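PDB 3C38: autoinducer 2 sensor kinase/phosphatase LuxQ from Vibrio cholerae, which senses the autoinducer AI-2 through its complex with LuxP, switching from histidine kinase to phosphatase activity at high cell density to control quorum sensing. Local coordinates for residues V23-S26 with S27-S31; D34-L37 with A38-I42; V116-G120 with N121-V125; S191-K194 with G195-Y199. All coordinates share one frame; numbering follows the deposited sequence.

Contact 1: residues V23-S26 with S27-S31; sequences VQTS and SLIQS
Near the start of helix 22-47, the first long helix of the LuxQ periplasmic domain, V23 to S26 hand their carbonyls to S27 to Q30 in consecutive i to i+4 hydrogen bonds. S27 N reaches V23 O at 2.8 Å and L28 N reaches Q24 O at 3.0 Å. The bond from I29 N to T25 O is short, 2.6 Å; Q30 N closes the series on S26 O at 3.0 Å.

Among the side chains, T25 and I29 run side by side and point the same way. I29 CG1 stands anti to its own carbonyl carbon (chi1 -71°), which turns it back along the helix to lie 3.1 Å from T25 O. Its CD1 then ends 4.1 Å from T25 OG1, a loose touch; that hydroxyl makes a weak hydrogen bond to S22 O. One turn further, S31 OG folds back onto L28 O at 2.7 Å.

S26 and Q30 turn their polar ends to strand 216-225: S26 OG bonds to T221 OG1 and Q30 OE1 to E224 N, and I29 packs on T221 and L223 of the same strand. Q30 NE2 goes instead to D34 OD1, along the helix. The arrangement is that of a regular alpha-helix laid along an edge strand, here 216-225 of the four-stranded antiparallel sheet.

Contact 2: residues D34-L37 with A38-I42; sequences DFRL and AALRI
The guanidinium of R36 carries L40 over one face: CD1 of the leucine sits 3.9 Å above the plane, displaced toward the rim, with R36 NH2 as its nearest atom. The R41 guanidinium is covered on one face by the carbonyl oxygen of A38, 4.2 Å above the plane and over its centre, a backbone oxygen facing a flat cationic group.

R36 and L40 are one helical turn apart and their side chains cross obliquely. R36 CG leaves anti to the backbone N (chi1 -177°), and the bend at chi2 (70°) swings the chain forward along the helix, so a side chain that starts out pointing away brings its end back to L40. The leucine meets it with both branches, CD2 lying 4.1 Å from R36 NH2. Beneath them the i to i+4 backbone bonds run on unbroken, from A38 N to D34 O at 2.8 Å through to R41 N on L37 O. L37 O also receives a weak hydrogen bond from W122 NE1, giving this carbonyl a second donor.

On its inner side the helix meets the five-stranded antiparallel sheet: L37 and L40 pack on I159 of strand 153-160, L37 also on L137 and R41 on R139 of strand 134-143, while W122 fits against L40 and R41.

Contact 3: residues V116-G120 with N121-V125; sequences VAISG and NWHLV
V116 lies over one face of the H123 imidazole, its side chain slanting across the histidine, while I118 meets the same ring from the edge at about a right angle. The face contact is a CH-pi interaction: V116 CA stands 4.0 Å from the ring centroid and 14° off the ring normal. At the rim, I118 CG1 lies near the ring plane, 3.6 Å from H123 NE2. The isoleucine's chi1 of 67° sets CG1 between its backbone N and carbonyl carbon, turning that branch toward the ring and carrying CD1 on to N121 CB at 4.1 Å. H123 NE2 is buried here and has no polar partner in the model.

A water near the plane of the imidazole bridges the backbone across the loop, donating to I118 O at 2.8 Å and to N121 O at 2.6 Å. G120 makes the turn between them with a positive phi of 72°, a conformation that favours glycine. Farther along, V116 CG2 comes loosely within 4.4 Å of V125 CG1. H123 and V125 pair through their backbones with M138 and I136. The whole is a helix-to-strand connection, leading from helix 106-115 into edge strand 123-127 of the antiparallel sheet in this Cache-clan domain.

Contact 4: residues S191-K194 with G195-Y199; sequences STLK and GNEPY
E197 reaches back across the turn to L193 and K194, and its chain can be followed outward from the backbone. CB sits over the centre of the Y199 ring, 3.9 Å above the plane. The chain then bends at chi2 (86°), which brings the carboxylate round to the backbone of the preceding residues, with CD 3.4 Å from K194 N. OE1 accepts from G195 N at 2.7 Å, on its syn side but 27° out of the carboxylate plane, and also lies 3.6 Å from L193 CB. OE2 uses its syn lone pair for K194 N at 2.8 Å.

Two successive backbone N-H groups are thus held by one carboxylate, in the loop that links strand 187-191 to helix 201-205. The turn passes through G195 at a positive phi of 116°, backbone angles that call for glycine. Just upstream, S191 OG accepts from L193 N at 3.0 Å, forming an ST turn. E197 OE2 also accepts a hydrogen bond from a water at 2.7 Å, and that water accepts from K194 NZ, joining the two charged groups indirectly. L193 CD2 approaches the Y199 ring at its edge, 3.8 Å from CE1, while Y199 OH bonds to N179 ND2 and the ring stacks edge-to-face with F216.

How the contacts relate
Contacts 1 and 2 are successive stretches of helix 22-47, their centres 16 Å apart, and both rest on i to i+4 backbone bonds. The helix faces different sheets along its length: contact 1, at the surface, meets the four-stranded one, whereas the partly buried contact 2 meets the five-stranded one. Contact 3, also partly buried, touches contact 2 through the W122 indole, which lies against L40. Its loop relies on ring packing and a bridging water. Contact 4 is a surface loop about 34 Å from contact 3, centre to centre, on the opposite side of the chain's centre, and a carboxylate organises it.

Contact 1: residues V23-S26 with S27-S31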
loop_
_atom_site.group_PDB
_atom_site.type_symbol
_atom_site.label_atom_id
_atom_site.label_comp_id
_atom_site.label_asym_id
_atom_site.label_seq_id
_atom_site.Cartn_x
_atom_site.Cartn_y
_atom_site.Cartn_z
ATOM N N VAL A 23 -14.711 -15.519 -11.394
ATOM C CA VAL A 23 -13.526 -16.013 -10.706
ATOM C C VAL A 23 -12.231 -15.776 -11.493
ATOM O O VAL A 23 -11.150 -15.673 -10.912
ATOM C CB VAL A 23 -13.692 -17.529 -10.381
ATOM C CG1 VAL A 23 -12.427 -18.092 -9.749
ATOM C CG2 VAL A 23 -14.868 -17.721 -9.431
ATOM N N GLN A 24 -12.340 -15.672 -12.811
ATOM C CA GLN A 24 -11.161 -15.462 -13.638
ATOM C C GLN A 24 -10.625 -14.026 -13.607
ATOM O O GLN A 24 -9.407 -13.823 -13.587
ATOM C CB GLN A 24 -11.454 -15.903 -15.076
ATOM C CG GLN A 24 -11.792 -17.392 -15.187
ATOM C CD GLN A 24 -10.753 -18.181 -15.970
ATOM O OE1 GLN A 24 -10.516 -17.913 -17.148
ATOM N NE2 GLN A 24 -10.135 -19.163 -15.318
ATOM N N THR A 25 -11.513 -13.032 -13.614
ATOM C CA THR A 25 -11.054 -11.645 -13.563
ATOM C C THR A 25 -10.632 -11.396 -12.120
ATOM O O THR A 25 -9.648 -10.712 -11.848
ATOM C CB THR A 25 -12.168 -10.624 -13.929
ATOM O OG1 THR A 25 -12.998 -10.391 -12.785
ATOM C CG2 THR A 25 -13.015 -11.136 -15.082
ATOM N N SER A 26 -11.400 -11.972 -11.203
ATOM C CA SER A 26 -11.145 -11.846 -9.774
ATOM C C SER A 26 -9.743 -12.391 -9.518
ATOM O O SER A 26 -8.947 -11.801 -8.782
ATOM C CB SER A 26 -12.185 -12.662 -8.999
ATOM O OG SER A 26 -12.492 -12.082 -7.746
ATOM N N SER A 27 -9.449 -13.520 -10.154
ATOM C CA SER A 27 -8.154 -14.173 -10.024
ATOM C C SER A 27 -7.068 -13.248 -10.553
ATOM O O SER A 27 -6.016 -13.082 -9.928
ATOM C CB SER A 27 -8.154 -15.490 -10.813
ATOM O OG SER A 27 -6.860 -16.072 -10.838
ATOM N N LEU A 28 -7.336 -12.654 -11.710
ATOM C CA LEU A 28 -6.403 -11.743 -12.338
ATOM C C LEU A 28 -6.208 -10.485 -11.484
ATOM O O LEU A 28 -5.079 -10.036 -11.266
ATOM C CB LEU A 28 -6.915 -11.371 -13.733
ATOM C CG LEU A 28 -6.245 -10.209 -14.480
ATOM C CD1 LEU A 28 -4.731 -10.433 -14.607
ATOM C CD2 LEU A 28 -6.893 -10.086 -15.860
ATOM N N ILE A 29 -7.309 -9.924 -10.995
ATOM C CA ILE A 29 -7.240 -8.722 -10.172
ATOM C C ILE A 29 -6.330 -8.948 -8.970
ATOM O O ILE A 29 -5.483 -8.100 -8.635
ATOM C CB ILE A 29 -8.652 -8.288 -9.727
ATOM C CG1 ILE A 29 -9.400 -7.733 -10.949
ATOM C CG2 ILE A 29 -8.567 -7.255 -8.615
ATOM C CD1 ILE A 29 -10.886 -7.522 -10.757
ATOM N N GLN A 30 -6.498 -10.110 -8.344
ATOM C CA GLN A 30 -5.703 -10.491 -7.185
ATOM C C GLN A 30 -4.222 -10.584 -7.539
ATOM O O GLN A 30 -3.366 -10.160 -6.756
ATOM C CB GLN A 30 -6.176 -11.844 -6.641
ATOM C CG GLN A 30 -5.364 -12.370 -5.464
ATOM C CD GLN A 30 -5.514 -11.521 -4.224
ATOM O OE1 GLN A 30 -6.622 -11.291 -3.748
ATOM N NE2 GLN A 30 -4.396 -11.048 -3.689
ATOM N N SER A 31 -3.922 -11.132 -8.714
ATOM C CA SER A 31 -2.527 -11.282 -9.128
ATOM C C SER A 31 -1.912 -9.925 -9.421
ATOM O O SER A 31 -0.746 -9.677 -9.098
ATOM C CB SER A 31 -2.404 -12.190 -10.364
ATOM O OG SER A 31 -2.875 -11.548 -11.536
#

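Contact 2: residues D34-L37 with A38-I42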
loop_
_atom_site.group_PDB
_atom_site.type_symbol
_atom_site.label_atom_id
_atom_site.label_comp_id
_atom_site.label_asym_id
_atom_site.label_seq_id
_atom_site.Cartn_x
_atom_site.Cartn_y
_atom_site.Cartn_z
ATOM N N ASP A 34 -1.205 -8.580 -6.079
ATOM C CA ASP A 34 -0.016 -9.262 -5.555
ATOM C C ASP A 34 1.241 -8.724 -6.225
ATOM O O ASP A 34 2.256 -8.484 -5.568
ATOM C CB ASP A 34 -0.076 -10.769 -5.827
ATOM C CG ASP A 34 -1.207 -11.448 -5.110
ATOM O OD1 ASP A 34 -1.685 -10.885 -4.102
ATOM O OD2 ASP A 34 -1.602 -12.556 -5.546
ATOM N N PHE A 35 1.167 -8.539 -7.536
ATOM C CA PHE A 35 2.308 -8.040 -8.286
ATOM C C PHE A 35 2.867 -6.730 -7.717
ATOM O O PHE A 35 4.087 -6.591 -7.553
ATOM C CB PHE A 35 1.945 -7.863 -9.768
ATOM C CG PHE A 35 3.122 -7.507 -10.630
ATOM C CD1 PHE A 35 4.078 -8.469 -10.956
ATOM C CD2 PHE A 35 3.319 -6.195 -11.055
ATOM C CE1 PHE A 35 5.225 -8.128 -11.693
ATOM C CE2 PHE A 35 4.457 -5.837 -11.788
ATOM C CZ PHE A 35 5.415 -6.809 -12.107
ATOM N N ARG A 36 1.996 -5.770 -7.412
ATOM C CA ARG A 36 2.469 -4.500 -6.865
ATOM C C ARG A 36 3.125 -4.689 -5.485
ATOM O O ARG A 36 4.167 -4.099 -5.197
ATOM C CB ARG A 36 1.318 -3.492 -6.756
ATOM C CG ARG A 36 1.767 -2.137 -6.251
ATOM C CD ARG A 36 2.625 -1.415 -7.307
ATOM N NE ARG A 36 3.535 -0.406 -6.748
ATOM C CZ ARG A 36 3.172 0.612 -5.967
ATOM N NH1 ARG A 36 1.899 0.792 -5.623
ATOM N NH2 ARG A 36 4.094 1.459 -5.524
ATOM N N LEU A 37 2.511 -5.506 -4.636
ATOM C CA LEU A 37 3.069 -5.760 -3.304
ATOM C C LEU A 37 4.427 -6.479 -3.379
ATOM O O LEU A 37 5.341 -6.188 -2.593
ATOM C CB LEU A 37 2.078 -6.564 -2.449
ATOM C CG LEU A 37 1.153 -5.703 -1.575
ATOM C CD1 LEU A 37 0.473 -4.649 -2.423
ATOM C CD2 LEU A 37 0.123 -6.580 -0.884
ATOM N N ALA A 38 4.552 -7.402 -4.329
ATOM C CA ALA A 38 5.796 -8.130 -4.538
ATOM C C ALA A 38 6.919 -7.152 -4.914
ATOM O O ALA A 38 8.030 -7.228 -4.381
ATOM C CB ALA A 38 5.613 -9.173 -5.646
ATOM N N ALA A 39 6.633 -6.233 -5.827
ATOM C CA ALA A 39 7.640 -5.259 -6.236
ATOM C C ALA A 39 8.151 -4.461 -5.032
ATOM O O ALA A 39 9.354 -4.252 -4.882
ATOM C CB ALA A 39 7.060 -4.303 -7.291
ATOM N N LEU A 40 7.238 -4.012 -4.176
ATOM C CA LEU A 40 7.635 -3.235 -3.010
ATOM C C LEU A 40 8.401 -4.066 -1.996
ATOM O O LEU A 40 9.342 -3.580 -1.379
ATOM C CB LEU A 40 6.410 -2.605 -2.349
ATOM C CG LEU A 40 5.870 -1.400 -3.117
ATOM C CD1 LEU A 40 4.652 -0.873 -2.426
ATOM C CD2 LEU A 40 6.933 -0.314 -3.202
ATOM N N ARG A 41 7.991 -5.318 -1.829
ATOM C CA ARG A 41 8.656 -6.217 -0.896
ATOM C C ARG A 41 10.103 -6.450 -1.335
ATOM O O ARG A 41 11.046 -6.314 -0.535
ATOM C CB ARG A 41 7.905 -7.552 -0.834
ATOM C CG ARG A 41 8.704 -8.681 -0.180
ATOM C CD ARG A 41 7.855 -9.926 0.035
ATOM N NE ARG A 41 7.270 -10.447 -1.200
ATOM C CZ ARG A 41 7.969 -10.870 -2.254
ATOM N NH1 ARG A 41 9.295 -10.836 -2.242
ATOM N NH2 ARG A 41 7.332 -11.341 -3.320
ATOM N N ILE A 42 10.265 -6.796 -2.611
ATOM C CA ILE A 42 11.577 -7.054 -3.191
ATOM C C ILE A 42 12.525 -5.874 -2.994
ATOM O O ILE A 42 13.637 -6.041 -2.494
ATOM C CB ILE A 42 11.456 -7.371 -4.699
ATOM C CG1 ILE A 42 10.762 -8.723 -4.879
ATOM C CG2 ILE A 42 12.831 -7.372 -5.354
ATOM C CD1 ILE A 42 10.444 -9.065 -6.334
#

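Contact 3: residues V116-G120 with N121-V125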
loop_
_atom_site.group_PDB
_atom_site.type_symbol
_atom_site.label_atom_id
_atom_site.label_comp_id
_atom_site.label_asym_id
_atom_site.label_seq_id
_atom_site.Cartn_x
_atom_site.Cartn_y
_atom_site.Cartn_z
ATOM N N VAL A 116 2.327 -3.705 13.278
ATOM C CA VAL A 116 3.033 -4.565 12.340
ATOM C C VAL A 116 4.153 -5.262 13.118
ATOM O O VAL A 116 5.327 -4.957 12.952
ATOM C CB VAL A 116 3.615 -3.731 11.177
ATOM C CG1 VAL A 116 4.320 -4.628 10.191
ATOM C CG2 VAL A 116 2.503 -2.971 10.483
ATOM N N ALA A 117 3.756 -6.203 13.972
ATOM C CA ALA A 117 4.670 -6.947 14.833
ATOM C C ALA A 117 5.746 -7.750 14.132
ATOM O O ALA A 117 6.932 -7.569 14.403
ATOM C CB ALA A 117 3.874 -7.864 15.750
ATOM N N ILE A 118 5.341 -8.638 13.229
ATOM C CA ILE A 118 6.290 -9.492 12.522
ATOM C C ILE A 118 6.835 -8.965 11.191
ATOM O O ILE A 118 6.250 -8.076 10.568
ATOM C CB ILE A 118 5.667 -10.855 12.274
ATOM C CG1 ILE A 118 4.506 -10.714 11.284
ATOM C CG2 ILE A 118 5.169 -11.426 13.598
ATOM C CD1 ILE A 118 3.869 -12.025 10.884
ATOM N N SER A 119 7.958 -9.539 10.760
ATOM C CA SER A 119 8.615 -9.145 9.511
ATOM C C SER A 119 8.246 -10.074 8.352
ATOM O O SER A 119 7.725 -11.176 8.564
ATOM C CB SER A 119 10.150 -9.160 9.684
ATOM O OG SER A 119 10.590 -8.270 10.696
ATOM N N GLY A 120 8.519 -9.622 7.130
ATOM C CA GLY A 120 8.250 -10.442 5.961
ATOM C C GLY A 120 6.797 -10.641 5.575
ATOM O O GLY A 120 6.500 -11.451 4.693
ATOM N N ASN A 121 5.889 -9.918 6.229
ATOM C CA ASN A 121 4.462 -10.020 5.919
ATOM C C ASN A 121 3.793 -8.656 5.848
ATOM O O ASN A 121 4.019 -7.791 6.691
ATOM C CB ASN A 121 3.726 -10.874 6.954
ATOM C CG ASN A 121 4.003 -12.360 6.797
ATOM O OD1 ASN A 121 3.093 -13.181 6.908
ATOM N ND2 ASN A 121 5.262 -12.714 6.550
ATOM N N TRP A 122 2.975 -8.475 4.821
ATOM C CA TRP A 122 2.245 -7.233 4.635
ATOM C C TRP A 122 1.125 -7.196 5.670
ATOM O O TRP A 122 0.539 -8.232 5.990
ATOM C CB TRP A 122 1.650 -7.178 3.228
ATOM C CG TRP A 122 2.639 -6.814 2.172
ATOM C CD1 TRP A 122 3.262 -7.655 1.300
ATOM C CD2 TRP A 122 3.135 -5.501 1.894
ATOM N NE1 TRP A 122 4.122 -6.944 0.493
ATOM C CE2 TRP A 122 4.063 -5.618 0.837
ATOM C CE3 TRP A 122 2.887 -4.232 2.441
ATOM C CZ2 TRP A 122 4.744 -4.514 0.308
ATOM C CZ3 TRP A 122 3.558 -3.135 1.920
ATOM C CH2 TRP A 122 4.482 -3.284 0.860
ATOM N N HIS A 123 0.843 -6.010 6.199
ATOM C CA HIS A 123 -0.209 -5.846 7.193
ATOM C C HIS A 123 -1.187 -4.771 6.743
ATOM O O HIS A 123 -0.782 -3.655 6.412
ATOM C CB HIS A 123 0.380 -5.425 8.542
ATOM C CG HIS A 123 1.118 -6.515 9.253
ATOM N ND1 HIS A 123 0.496 -7.403 10.107
ATOM C CD2 HIS A 123 2.425 -6.866 9.231
ATOM C CE1 HIS A 123 1.391 -8.251 10.580
ATOM N NE2 HIS A 123 2.568 -7.948 10.066
ATOM N N LEU A 124 -2.473 -5.117 6.730
ATOM C CA LEU A 124 -3.517 -4.175 6.362
ATOM C C LEU A 124 -3.908 -3.493 7.663
ATOM O O LEU A 124 -4.488 -4.117 8.550
ATOM C CB LEU A 124 -4.714 -4.909 5.757
ATOM C CG LEU A 124 -5.959 -4.050 5.511
ATOM C CD1 LEU A 124 -5.597 -2.866 4.621
ATOM C CD2 LEU A 124 -7.054 -4.905 4.872
ATOM N N VAL A 125 -3.558 -2.221 7.787
ATOM C CA VAL A 125 -3.853 -1.458 8.990
ATOM C C VAL A 125 -4.531 -0.138 8.626
ATOM O O VAL A 125 -4.448 0.320 7.490
ATOM C CB VAL A 125 -2.580 -1.168 9.766
ATOM C CG1 VAL A 125 -1.869 -2.472 10.084
ATOM C CG2 VAL A 125 -1.687 -0.259 8.955
HETATM O O HOH W 1 6.008 -6.862 8.097
#

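Contact 4: residues S191-K194 with G195-Y199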
loop_
_atom_site.group_PDB
_atom_site.type_symbol
_atom_site.label_atom_id
_atom_site.label_comp_id
_atom_site.label_asym_id
_atom_site.label_seq_id
_atom_site.Cartn_x
_atom_site.Cartn_y
_atom_site.Cartn_z
ATOM N N SER A 191 -11.459 5.285 -6.927
ATOM C CA SER A 191 -12.228 4.850 -8.089
ATOM C C SER A 191 -11.597 5.333 -9.385
ATOM O O SER A 191 -10.915 6.366 -9.403
ATOM C CB SER A 191 -13.647 5.416 -7.984
ATOM O OG SER A 191 -14.335 5.378 -9.220
ATOM N N THR A 192 -11.824 4.589 -10.464
ATOM C CA THR A 192 -11.293 4.969 -11.764
ATOM C C THR A 192 -12.365 5.645 -12.628
ATOM O O THR A 192 -12.070 6.074 -13.747
ATOM C CB THR A 192 -10.783 3.747 -12.555
ATOM O OG1 THR A 192 -11.868 2.839 -12.768
ATOM C CG2 THR A 192 -9.658 3.049 -11.817
ATOM N N LEU A 193 -13.603 5.718 -12.131
ATOM C CA LEU A 193 -14.691 6.344 -12.894
ATOM C C LEU A 193 -14.393 7.799 -13.276
ATOM O O LEU A 193 -13.944 8.592 -12.438
ATOM C CB LEU A 193 -16.010 6.278 -12.119
ATOM C CG LEU A 193 -16.769 4.942 -12.223
ATOM C CD1 LEU A 193 -15.947 3.840 -11.563
ATOM C CD2 LEU A 193 -18.139 5.043 -11.532
ATOM N N LYS A 194 -14.633 8.137 -14.544
ATOM C CA LYS A 194 -14.394 9.501 -15.038
ATOM C C LYS A 194 -15.530 10.415 -14.602
ATOM O O LYS A 194 -15.321 11.581 -14.305
ATOM C CB LYS A 194 -14.314 9.532 -16.567
ATOM C CG LYS A 194 -13.607 8.353 -17.206
ATOM C CD LYS A 194 -12.140 8.273 -16.840
ATOM C CE LYS A 194 -11.513 6.998 -17.423
ATOM N NZ LYS A 194 -12.135 5.725 -16.887
ATOM N N GLY A 195 -16.742 9.876 -14.570
ATOM C CA GLY A 195 -17.882 10.674 -14.160
ATOM C C GLY A 195 -18.878 10.834 -15.285
ATOM O O GLY A 195 -20.011 11.264 -15.072
ATOM N N ASN A 196 -18.457 10.470 -16.487
ATOM C CA ASN A 196 -19.314 10.585 -17.652
ATOM C C ASN A 196 -19.923 9.236 -18.008
ATOM O O ASN A 196 -20.446 9.065 -19.111
ATOM C CB ASN A 196 -18.500 11.088 -18.831
ATOM C CG ASN A 196 -17.475 10.080 -19.279
ATOM O OD1 ASN A 196 -16.710 9.555 -18.464
ATOM N ND2 ASN A 196 -17.455 9.791 -20.576
ATOM N N GLU A 197 -19.840 8.281 -17.081
ATOM C CA GLU A 197 -20.386 6.935 -17.292
ATOM C C GLU A 197 -21.900 6.895 -17.056
ATOM O O GLU A 197 -22.450 7.753 -16.372
ATOM C CB GLU A 197 -19.734 5.917 -16.336
ATOM C CG GLU A 197 -18.272 5.603 -16.570
ATOM C CD GLU A 197 -17.329 6.575 -15.885
ATOM O OE1 GLU A 197 -17.767 7.369 -15.024
ATOM O OE2 GLU A 197 -16.127 6.526 -16.203
ATOM N N PRO A 198 -22.584 5.888 -17.625
ATOM C CA PRO A 198 -24.034 5.700 -17.491
ATOM C C PRO A 198 -24.385 5.311 -16.061
ATOM O O PRO A 198 -25.524 5.463 -15.619
ATOM C CB PRO A 198 -24.327 4.559 -18.463
ATOM C CG PRO A 198 -23.232 4.689 -19.496
ATOM C CD PRO A 198 -22.034 4.968 -18.636
ATOM N N TYR A 199 -23.390 4.796 -15.346
ATOM C CA TYR A 199 -23.568 4.372 -13.959
ATOM C C TYR A 199 -22.726 5.238 -13.019
ATOM O O TYR A 199 -21.626 5.669 -13.382
ATOM C CB TYR A 199 -23.176 2.898 -13.824
ATOM C CG TYR A 199 -21.810 2.580 -14.401
ATOM C CD1 TYR A 199 -20.642 2.882 -13.697
ATOM C CD2 TYR A 199 -21.685 2.004 -15.666
ATOM C CE1 TYR A 199 -19.389 2.622 -14.234
ATOM C CE2 TYR A 199 -20.442 1.740 -16.213
ATOM C CZ TYR A 199 -19.296 2.052 -15.494
ATOM O OH TYR A 199 -18.062 1.809 -16.049
HETATM O O HOH W 2 -14.838 5.591 -18.325
#